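Local coordinates for protein N-(5'-phosphoribosyl)anthranilate isomerase (Pyrococcus furiosus, PDB 4AAJ) that catalyses the third step of tryptophan biosynthesis from chorismate, isomerising N-(5-phospho-beta-D-ribosyl)anthranilate to 1-(2-carboxyphenylamino)-1-deoxy-D-ribulose 5-phosphate, at residues F122-I127 against L164-L169. Sequence-based numbering, arbitrary orientation.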
ATOM      1  N   PHE A 122      -7.309   4.331   2.785  1.00 33.80           N
ATOM      2  CA  PHE A 122      -8.620   4.601   3.358  1.00 36.37           C
ATOM      3  C   PHE A 122      -9.093   3.349   4.094  1.00 36.98           C
ATOM      4  O   PHE A 122      -9.007   2.229   3.575  1.00 37.57           O
ATOM      5  CB  PHE A 122      -9.623   5.010   2.266  1.00 34.44           C
ATOM      6  CG  PHE A 122      -9.305   6.325   1.595  1.00 34.91           C
ATOM      7  CD1 PHE A 122      -8.451   6.374   0.490  1.00 35.18           C
ATOM      8  CD2 PHE A 122      -9.876   7.515   2.045  1.00 35.86           C
ATOM      9  CE1 PHE A 122      -8.168   7.579  -0.143  1.00 35.18           C
ATOM     10  CE2 PHE A 122      -9.597   8.723   1.417  1.00 36.39           C
ATOM     11  CZ  PHE A 122      -8.736   8.756   0.321  1.00 36.15           C
ATOM     12  N   ARG A 123      -9.586   3.538   5.315  1.00 39.64           N
ATOM     13  CA  ARG A 123     -10.128   2.432   6.087  1.00 42.43           C
ATOM     14  C   ARG A 123     -11.522   2.059   5.579  1.00 42.49           C
ATOM     15  O   ARG A 123     -12.372   2.925   5.357  1.00 43.70           O
ATOM     16  CB  ARG A 123     -10.153   2.770   7.592  1.00 45.33           C
ATOM     17  CG  ARG A 123     -10.898   1.764   8.464  1.00 50.60           C
ATOM     18  CD  ARG A 123     -10.186   0.415   8.536  1.00 56.82           C
ATOM     19  NE  ARG A 123      -9.346   0.281   9.727  1.00 61.84           N
ATOM     20  CZ  ARG A 123      -8.359  -0.605   9.857  1.00 64.92           C
ATOM     21  NH1 ARG A 123      -8.066  -1.437   8.863  1.00 65.02           N
ATOM     22  NH2 ARG A 123      -7.657  -0.649  10.982  1.00 65.56           N
ATOM     23  N   VAL A 124     -11.737   0.765   5.362  1.00 42.14           N
ATOM     24  CA  VAL A 124     -13.083   0.250   5.138  1.00 44.16           C
ATOM     25  C   VAL A 124     -13.570  -0.388   6.445  1.00 47.21           C
ATOM     26  O   VAL A 124     -12.756  -0.877   7.240  1.00 47.12           O
ATOM     27  CB  VAL A 124     -13.165  -0.757   3.959  1.00 45.80           C
ATOM     28  CG1 VAL A 124     -12.776  -0.090   2.643  1.00 46.34           C
ATOM     29  CG2 VAL A 124     -12.312  -1.993   4.208  1.00 48.67           C
ATOM     30  N   PRO A 125     -14.893  -0.367   6.681  1.00 47.47           N
ATOM     31  CA  PRO A 125     -15.485  -0.980   7.881  1.00 49.57           C
ATOM     32  C   PRO A 125     -15.165  -2.480   8.034  1.00 49.23           C
ATOM     33  O   PRO A 125     -15.084  -3.204   7.043  1.00 46.10           O
ATOM     34  CB  PRO A 125     -16.992  -0.789   7.661  1.00 49.48           C
ATOM     35  CG  PRO A 125     -17.107   0.397   6.763  1.00 48.75           C
ATOM     36  CD  PRO A 125     -15.898   0.349   5.868  1.00 48.83           C
ATOM     37  N   THR A 126     -14.980  -2.932   9.272  1.00 53.15           N
ATOM     38  CA  THR A 126     -14.873  -4.368   9.563  1.00 55.98           C
ATOM     39  C   THR A 126     -16.217  -5.042   9.271  1.00 57.98           C
ATOM     40  O   THR A 126     -16.268  -6.118   8.667  1.00 58.33           O
ATOM     41  CB  THR A 126     -14.455  -4.618  11.028  1.00 58.24           C
ATOM     42  OG1 THR A 126     -13.277  -3.856  11.325  1.00 58.83           O
ATOM     43  CG2 THR A 126     -14.170  -6.095  11.271  1.00 58.68           C
ATOM     44  N   ILE A 127     -17.297  -4.394   9.700  1.00 59.27           N
ATOM     45  CA  ILE A 127     -18.654  -4.812   9.342  1.00 61.71           C
ATOM     46  C   ILE A 127     -19.464  -3.620   8.821  1.00 62.15           C
ATOM     47  O   ILE A 127     -19.234  -2.475   9.222  1.00 63.53           O
ATOM     48  CB  ILE A 127     -19.388  -5.516  10.513  1.00 62.58           C
ATOM     49  CG1 ILE A 127     -19.329  -4.674  11.796  1.00 63.48           C
ATOM     50  CG2 ILE A 127     -18.831  -6.916  10.743  1.00 61.19           C
ATOM     51  CD1 ILE A 127     -20.536  -3.780  11.991  1.00 62.71           C
ATOM     52  N   LEU A 164     -16.113  -7.690   2.849  1.00 54.55           N
ATOM     53  CA  LEU A 164     -15.472  -7.381   1.574  1.00 51.30           C
ATOM     54  C   LEU A 164     -16.444  -6.700   0.613  1.00 51.85           C
ATOM     55  O   LEU A 164     -16.075  -6.347  -0.514  1.00 47.98           O
ATOM     56  CB  LEU A 164     -14.955  -8.663   0.914  1.00 51.86           C
ATOM     57  CG  LEU A 164     -13.889  -9.518   1.602  1.00 53.25           C
ATOM     58  CD1 LEU A 164     -13.741 -10.830   0.854  1.00 51.96           C
ATOM     59  CD2 LEU A 164     -12.551  -8.802   1.678  1.00 53.26           C
ATOM     60  N   ARG A 165     -17.689  -6.535   1.056  1.00 49.03           N
ATOM     61  CA  ARG A 165     -18.739  -5.967   0.222  1.00 48.66           C
ATOM     62  C   ARG A 165     -18.516  -4.494  -0.115  1.00 44.94           C
ATOM     63  O   ARG A 165     -18.730  -4.087  -1.257  1.00 43.82           O
ATOM     64  CB  ARG A 165     -20.116  -6.171   0.866  1.00 53.87           C
ATOM     65  CG  ARG A 165     -20.676  -7.581   0.707  1.00 58.46           C
ATOM     66  CD  ARG A 165     -20.954  -7.908  -0.753  1.00 62.94           C
ATOM     67  NE  ARG A 165     -21.956  -7.015  -1.337  1.00 68.41           N
ATOM     68  CZ  ARG A 165     -22.022  -6.686  -2.627  1.00 70.96           C
ATOM     69  NH1 ARG A 165     -21.133  -7.163  -3.492  1.00 72.47           N
ATOM     70  NH2 ARG A 165     -22.977  -5.867  -3.052  1.00 72.30           N
ATOM     71  N   VAL A 166     -18.096  -3.699   0.870  1.00 40.94           N
ATOM     72  CA  VAL A 166     -17.808  -2.283   0.625  1.00 40.52           C
ATOM     73  C   VAL A 166     -16.674  -2.204  -0.397  1.00 41.85           C
ATOM     74  O   VAL A 166     -16.780  -1.479  -1.399  1.00 40.09           O
ATOM     75  CB  VAL A 166     -17.430  -1.518   1.909  1.00 40.38           C
ATOM     76  CG1 VAL A 166     -17.133  -0.053   1.599  1.00 41.48           C
ATOM     77  CG2 VAL A 166     -18.544  -1.609   2.949  1.00 42.55           C
ATOM     78  N   SER A 167     -15.614  -2.981  -0.150  1.00 41.16           N
ATOM     79  CA  SER A 167     -14.438  -3.008  -1.030  1.00 40.68           C
ATOM     80  C   SER A 167     -14.793  -3.340  -2.484  1.00 41.64           C
ATOM     81  O   SER A 167     -14.341  -2.656  -3.400  1.00 41.23           O
ATOM     82  CB  SER A 167     -13.359  -3.947  -0.480  1.00 40.19           C
ATOM     83  OG  SER A 167     -12.776  -3.383   0.685  1.00 39.82           O
ATOM     84  N   SER A 168     -15.614  -4.375  -2.670  1.00 42.95           N
ATOM     85  CA  SER A 168     -16.145  -4.779  -3.981  1.00 46.16           C
ATOM     86  C   SER A 168     -16.720  -3.627  -4.794  1.00 45.49           C
ATOM     87  O   SER A 168     -16.451  -3.508  -5.991  1.00 44.10           O
ATOM     88  CB  SER A 168     -17.231  -5.850  -3.807  1.00 47.43           C
ATOM     89  OG  SER A 168     -16.665  -7.148  -3.731  1.00 52.40           O
ATOM     90  N   LEU A 169     -17.508  -2.788  -4.129  1.00 44.69           N
ATOM     91  CA  LEU A 169     -18.246  -1.707  -4.779  1.00 44.99           C
ATOM     92  C   LEU A 169     -17.415  -0.448  -5.014  1.00 44.37           C
ATOM     93  O   LEU A 169     -17.635   0.278  -5.991  1.00 41.18           O
ATOM     94  CB  LEU A 169     -19.493  -1.375  -3.968  1.00 45.60           C
ATOM     95  CG  LEU A 169     -20.487  -2.530  -3.787  1.00 45.56           C
ATOM     96  CD1 LEU A 169     -21.441  -2.211  -2.653  1.00 46.43           C
ATOM     97  CD2 LEU A 169     -21.243  -2.846  -5.075  1.00 48.02           C
TER
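Val124 meets Val166 and Ser167 where the chain leaving one strand of a TIM barrel brushes the first turn of an outer helix, a worked example of how loop and helix are joined without a direct hydrogen bond. Strand 117-123 has just ended, and helix 165-173 follows the neighbouring parallel strand 149-153, so the contact joins the loop after one strand to the helix that follows the next strand in the barrel. The nearest CA atoms across the contact, those of Val124 and Val166, stand 7.0 Å apart.

The two methyls of Val124 both face the hydroxyl of Ser167, at 3.8 Å from Ser167 OG to Val124 CG1 and to Val124 CG2. The contact is one of van der Waals touch against carbon. Ser167 OG gets there because it is turned beside its own backbone N, anti to the carbonyl carbon (chi1 -71°). Val166 supplies the apolar remainder, one methyl toward Val124 and the other toward Pro125. Its CG1 approaches Val124 CG1 at 4.5 Å, a loose fit. Only 143 Å² is buried in all, yet both valines and Ser167 are buried in the folded chain.

Further out, Leu152 of strand 149-153 touches both Val124 and Ser167, and Leu138 of helix 131-144 also packs on Val124. A backbone hydrogen bond between Val124 and Asp153 ties the loop to the end of the neighbouring strand, and one between Thr126 and Asp163 ties it to the residues just before the helix. Asp163 also makes weak hydrogen bonds through its carboxylate to the backbone N of Arg165 and Val166, at the helix start. The helical turn itself is closed by Ser168 N on Leu164 O at 3.0 Å. At the outer margin of the contact, Pro125 CD rests 4.4 Å from Val166 CG2.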